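Local coordinates for amide synthase (Vibrio cholerae, PDB 1L5A), which probably forms an amide bond in the biosynthesis of vibriobactin, as a stand-alone nonribosomal peptide synthetase condensation enzyme, at residues A[37-48]-A[137-148]. Residues are numbered along the deposited sequence; the frame is centred on the assembly and turned at random.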
loop_
_atom_site.group_PDB
_atom_site.type_symbol
_atom_site.label_atom_id
_atom_site.label_comp_id
_atom_site.label_asym_id
_atom_site.label_seq_id
_atom_site.Cartn_x
_atom_site.Cartn_y
_atom_site.Cartn_z
ATOM N N LEU A 37 -39.426 16.406 -6.149
ATOM C CA LEU A 37 -37.978 16.340 -5.988
ATOM C C LEU A 37 -37.495 15.044 -5.291
ATOM O O LEU A 37 -36.418 14.515 -5.614
ATOM C CB LEU A 37 -37.465 17.593 -5.254
ATOM C CG LEU A 37 -37.635 18.950 -5.990
ATOM C CD1 LEU A 37 -36.828 20.019 -5.271
ATOM C CD2 LEU A 37 -37.151 18.873 -7.431
ATOM N N LEU A 38 -38.294 14.513 -4.365
ATOM C CA LEU A 38 -37.915 13.276 -3.672
ATOM C C LEU A 38 -37.899 12.156 -4.701
ATOM O O LEU A 38 -36.966 11.353 -4.741
ATOM C CB LEU A 38 -38.912 12.949 -2.552
ATOM C CG LEU A 38 -38.739 11.758 -1.587
ATOM C CD1 LEU A 38 -39.004 10.482 -2.316
ATOM C CD2 LEU A 38 -37.348 11.741 -0.972
ATOM N N LEU A 39 -38.921 12.119 -5.545
ATOM C CA LEU A 39 -39.006 11.097 -6.576
ATOM C C LEU A 39 -37.812 11.157 -7.525
ATOM O O LEU A 39 -37.258 10.121 -7.900
ATOM C CB LEU A 39 -40.306 11.236 -7.377
ATOM C CG LEU A 39 -41.650 10.907 -6.715
ATOM C CD1 LEU A 39 -42.725 10.956 -7.775
ATOM C CD2 LEU A 39 -41.630 9.524 -6.091
ATOM N N ARG A 40 -37.426 12.366 -7.924
ATOM C CA ARG A 40 -36.286 12.552 -8.814
ATOM C C ARG A 40 -35.047 12.067 -8.059
ATOM O O ARG A 40 -34.222 11.318 -8.593
ATOM C CB ARG A 40 -36.134 14.034 -9.151
ATOM C CG ARG A 40 -34.887 14.382 -9.933
ATOM C CD ARG A 40 -34.948 13.848 -11.346
ATOM N NE ARG A 40 -33.816 14.301 -12.155
ATOM C CZ ARG A 40 -33.473 13.752 -13.313
ATOM N NH1 ARG A 40 -34.172 12.728 -13.798
ATOM N NH2 ARG A 40 -32.436 14.218 -13.984
ATOM N N ALA A 41 -34.919 12.524 -6.815
ATOM C CA ALA A 41 -33.800 12.118 -5.971
ATOM C C ALA A 41 -33.693 10.597 -5.906
ATOM O O ALA A 41 -32.595 10.058 -6.077
ATOM C CB ALA A 41 -33.963 12.682 -4.571
ATOM N N LEU A 42 -34.818 9.899 -5.675
ATOM C CA LEU A 42 -34.770 8.443 -5.592
ATOM C C LEU A 42 -34.372 7.843 -6.934
ATOM O O LEU A 42 -33.569 6.920 -6.982
ATOM C CB LEU A 42 -36.112 7.870 -5.112
ATOM C CG LEU A 42 -36.298 6.342 -5.091
ATOM C CD1 LEU A 42 -35.352 5.695 -4.114
ATOM C CD2 LEU A 42 -37.706 6.018 -4.702
ATOM N N HIS A 43 -34.924 8.375 -8.024
ATOM C CA HIS A 43 -34.603 7.914 -9.381
ATOM C C HIS A 43 -33.111 8.123 -9.674
ATOM O O HIS A 43 -32.469 7.305 -10.344
ATOM C CB HIS A 43 -35.415 8.696 -10.407
ATOM C CG HIS A 43 -34.934 8.520 -11.812
ATOM N ND1 HIS A 43 -35.397 7.519 -12.639
ATOM C CD2 HIS A 43 -34.003 9.197 -12.527
ATOM C CE1 HIS A 43 -34.774 7.589 -13.803
ATOM N NE2 HIS A 43 -33.921 8.596 -13.759
ATOM N N LEU A 44 -32.566 9.241 -9.208
ATOM C CA LEU A 44 -31.151 9.509 -9.412
ATOM C C LEU A 44 -30.304 8.530 -8.590
ATOM O O LEU A 44 -29.387 7.890 -9.118
ATOM C CB LEU A 44 -30.811 10.954 -9.012
ATOM C CG LEU A 44 -31.280 12.067 -9.968
ATOM C CD1 LEU A 44 -30.852 13.414 -9.418
ATOM C CD2 LEU A 44 -30.676 11.857 -11.362
ATOM N N THR A 45 -30.613 8.397 -7.304
ATOM C CA THR A 45 -29.836 7.503 -6.469
ATOM C C THR A 45 -29.726 6.091 -7.035
ATOM O O THR A 45 -28.622 5.538 -7.132
ATOM C CB THR A 45 -30.419 7.397 -5.079
ATOM O OG1 THR A 45 -30.432 8.691 -4.481
ATOM C CG2 THR A 45 -29.572 6.463 -4.241
ATOM N N VAL A 46 -30.873 5.521 -7.399
ATOM C CA VAL A 46 -30.949 4.175 -7.945
ATOM C C VAL A 46 -30.163 4.001 -9.253
ATOM O O VAL A 46 -29.617 2.929 -9.524
ATOM C CB VAL A 46 -32.448 3.764 -8.120
ATOM C CG1 VAL A 46 -32.575 2.618 -9.044
ATOM C CG2 VAL A 46 -33.039 3.361 -6.772
ATOM N N SER A 47 -30.083 5.043 -10.065
ATOM C CA SER A 47 -29.334 4.950 -11.324
ATOM C C SER A 47 -27.870 4.736 -11.089
ATOM O O SER A 47 -27.202 4.071 -11.869
ATOM C CB SER A 47 -29.487 6.212 -12.150
ATOM O OG SER A 47 -30.821 6.284 -12.612
ATOM N N GLU A 48 -27.372 5.302 -10.002
ATOM C CA GLU A 48 -25.966 5.188 -9.661
ATOM C C GLU A 48 -25.537 3.821 -9.127
ATOM O O GLU A 48 -24.337 3.551 -9.044
ATOM C CB GLU A 48 -25.600 6.266 -8.641
ATOM C CG GLU A 48 -25.783 7.710 -9.133
ATOM C CD GLU A 48 -25.382 8.724 -8.083
ATOM O OE1 GLU A 48 -24.667 8.339 -7.130
ATOM O OE2 GLU A 48 -25.765 9.904 -8.209
ATOM N N PHE A 137 -27.109 3.830 0.285
ATOM C CA PHE A 137 -28.245 4.153 -0.571
ATOM C C PHE A 137 -29.096 5.260 0.075
ATOM O O PHE A 137 -29.625 6.134 -0.610
ATOM C CB PHE A 137 -29.112 2.906 -0.788
ATOM C CG PHE A 137 -30.523 3.211 -1.219
ATOM C CD1 PHE A 137 -30.835 3.401 -2.567
ATOM C CD2 PHE A 137 -31.551 3.298 -0.275
ATOM C CE1 PHE A 137 -32.160 3.669 -2.972
ATOM C CE2 PHE A 137 -32.887 3.565 -0.668
ATOM C CZ PHE A 137 -33.195 3.751 -2.022
ATOM N N GLU A 138 -29.222 5.222 1.395
ATOM C CA GLU A 138 -30.038 6.204 2.093
ATOM C C GLU A 138 -29.404 7.569 2.119
ATOM O O GLU A 138 -30.067 8.567 1.871
ATOM C CB GLU A 138 -30.355 5.712 3.520
ATOM C CG GLU A 138 -31.105 4.364 3.494
ATOM C CD GLU A 138 -31.309 3.751 4.859
ATOM O OE1 GLU A 138 -30.444 3.963 5.740
ATOM O OE2 GLU A 138 -32.327 3.036 5.041
ATOM N N GLN A 139 -28.112 7.611 2.406
ATOM C CA GLN A 139 -27.404 8.875 2.452
ATOM C C GLN A 139 -27.382 9.526 1.061
ATOM O O GLN A 139 -27.548 10.744 0.921
ATOM C CB GLN A 139 -25.984 8.654 2.987
ATOM C CG GLN A 139 -25.920 8.197 4.458
ATOM C CD GLN A 139 -26.682 9.131 5.399
ATOM O OE1 GLN A 139 -26.447 10.342 5.415
ATOM N NE2 GLN A 139 -27.607 8.571 6.180
ATOM N N ARG A 140 -27.201 8.712 0.031
ATOM C CA ARG A 140 -27.190 9.230 -1.323
ATOM C C ARG A 140 -28.584 9.826 -1.628
ATOM O O ARG A 140 -28.702 10.920 -2.182
ATOM C CB ARG A 140 -26.853 8.103 -2.297
ATOM C CG ARG A 140 -26.546 8.571 -3.708
ATOM C CD ARG A 140 -25.529 9.691 -3.703
ATOM N NE ARG A 140 -25.219 10.132 -5.056
ATOM C CZ ARG A 140 -24.666 11.302 -5.367
ATOM N NH1 ARG A 140 -24.351 12.170 -4.424
ATOM N NH2 ARG A 140 -24.448 11.609 -6.634
ATOM N N LEU A 141 -29.643 9.125 -1.241
ATOM C CA LEU A 141 -30.980 9.639 -1.497
ATOM C C LEU A 141 -31.076 11.010 -0.853
ATOM O O LEU A 141 -31.583 11.966 -1.445
ATOM C CB LEU A 141 -32.029 8.708 -0.911
ATOM C CG LEU A 141 -33.437 9.274 -0.873
ATOM C CD1 LEU A 141 -33.986 9.413 -2.301
ATOM C CD2 LEU A 141 -34.315 8.335 -0.030
ATOM N N SER A 142 -30.585 11.091 0.373
ATOM C CA SER A 142 -30.568 12.337 1.108
ATOM C C SER A 142 -29.812 13.408 0.300
ATOM O O SER A 142 -30.322 14.502 0.064
ATOM C CB SER A 142 -29.849 12.120 2.436
ATOM O OG SER A 142 -29.848 13.297 3.210
ATOM N N GLN A 143 -28.592 13.079 -0.119
ATOM C CA GLN A 143 -27.772 14.011 -0.866
ATOM C C GLN A 143 -28.451 14.559 -2.108
ATOM O O GLN A 143 -28.484 15.777 -2.322
ATOM C CB GLN A 143 -26.444 13.365 -1.247
ATOM C CG GLN A 143 -25.667 12.903 -0.056
ATOM C CD GLN A 143 -24.348 12.233 -0.419
ATOM O OE1 GLN A 143 -24.220 11.582 -1.462
ATOM N NE2 GLN A 143 -23.363 12.375 0.462
ATOM N N HIS A 144 -28.995 13.681 -2.932
ATOM C CA HIS A 144 -29.650 14.168 -4.126
ATOM C C HIS A 144 -30.836 15.060 -3.795
ATOM O O HIS A 144 -31.037 16.083 -4.457
ATOM C CB HIS A 144 -30.090 13.014 -5.016
ATOM C CG HIS A 144 -28.999 12.464 -5.881
ATOM N ND1 HIS A 144 -28.242 13.261 -6.716
ATOM C CD2 HIS A 144 -28.582 11.193 -6.095
ATOM C CE1 HIS A 144 -27.412 12.503 -7.411
ATOM N NE2 HIS A 144 -27.598 11.245 -7.054
ATOM N N TYR A 145 -31.610 14.708 -2.767
ATOM C CA TYR A 145 -32.761 15.543 -2.410
ATOM C C TYR A 145 -32.310 16.953 -2.018
ATOM O O TYR A 145 -32.867 17.947 -2.484
ATOM C CB TYR A 145 -33.572 14.942 -1.252
ATOM C CG TYR A 145 -34.813 15.753 -0.916
ATOM C CD1 TYR A 145 -35.948 15.693 -1.724
ATOM C CD2 TYR A 145 -34.834 16.626 0.184
ATOM C CE1 TYR A 145 -37.074 16.481 -1.453
ATOM C CE2 TYR A 145 -35.954 17.424 0.463
ATOM C CZ TYR A 145 -37.072 17.343 -0.363
ATOM O OH TYR A 145 -38.189 18.116 -0.112
ATOM N N GLN A 146 -31.303 17.040 -1.162
ATOM C CA GLN A 146 -30.815 18.335 -0.721
ATOM C C GLN A 146 -30.317 19.158 -1.897
ATOM O O GLN A 146 -30.534 20.359 -1.939
ATOM C CB GLN A 146 -29.691 18.152 0.298
ATOM C CG GLN A 146 -29.036 19.434 0.800
ATOM C CD GLN A 146 -30.036 20.463 1.296
ATOM O OE1 GLN A 146 -30.999 20.134 1.991
ATOM N NE2 GLN A 146 -29.803 21.723 0.946
ATOM N N SER A 147 -29.653 18.508 -2.846
ATOM C CA SER A 147 -29.133 19.202 -4.003
ATOM C C SER A 147 -30.281 19.736 -4.816
ATOM O O SER A 147 -30.267 20.893 -5.213
ATOM C CB SER A 147 -28.286 18.279 -4.883
ATOM O OG SER A 147 -26.992 18.091 -4.344
ATOM N N LEU A 148 -31.285 18.906 -5.056
ATOM C CA LEU A 148 -32.406 19.356 -5.853
ATOM C C LEU A 148 -33.133 20.501 -5.177
ATOM O O LEU A 148 -33.500 21.480 -5.819
ATOM C CB LEU A 148 -33.358 18.200 -6.118
ATOM C CG LEU A 148 -32.724 17.181 -7.076
ATOM C CD1 LEU A 148 -33.436 15.799 -6.995
ATOM C CD2 LEU A 148 -32.765 17.759 -8.486
#
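Glu48 meets His144, within helix 137-148, in a helix pair that illustrates how small side chains admit close packing while charged groups clasp each other across it. Helices 37-47 and 137-148 cross at 132° between their N-to-C directions, their axes 8.2 Å apart at closest approach. Followed outward, His144 CB rests against Ala41 CB, 3.9 Å away; with CG anti to its own carbonyl carbon (chi1 -82°), the ring then passes between Leu44 and Arg140. Leu44 CB lies over one face in a CH-pi contact, 3.8 Å from the His144 ring centroid, while Arg140 NH1 stands over the rim of the opposite face. At the edge, CD2 meets Thr45 OG1, and NE2 at the tip donates to Glu48 OE2, which lies in the ring plane but is approached from above the carboxylate plane. Glu48 OE2 also takes Arg140 NH2 on its syn lone pair, at 2.7 Å, and Arg140 NE reaches Glu48 OE1 at 2.8 Å, a side-on, two-nitrogen salt bridge with the carboxylate and guanidinium planes 51° apart. Phe158 N and Thr155 O, from the loop after helix 131-150, also bond to Glu48 OE1 and Arg140 NH2 respectively. Two donors on OE2 would probably favour the ionised carboxylate.

Knobs-into-holes packing runs through the same cluster: Ala41 sits among Leu141, His144, Tyr145 and Leu148, and Thr45 among Phe137, Arg140, Leu141 and His144. Within the condensation-domain fold, Leu38 and Leu141 both reach Ile120 on strand 117-125 and Leu42 touches Val110 of strand 107-114, so the paired helices pack together on one mixed sheet.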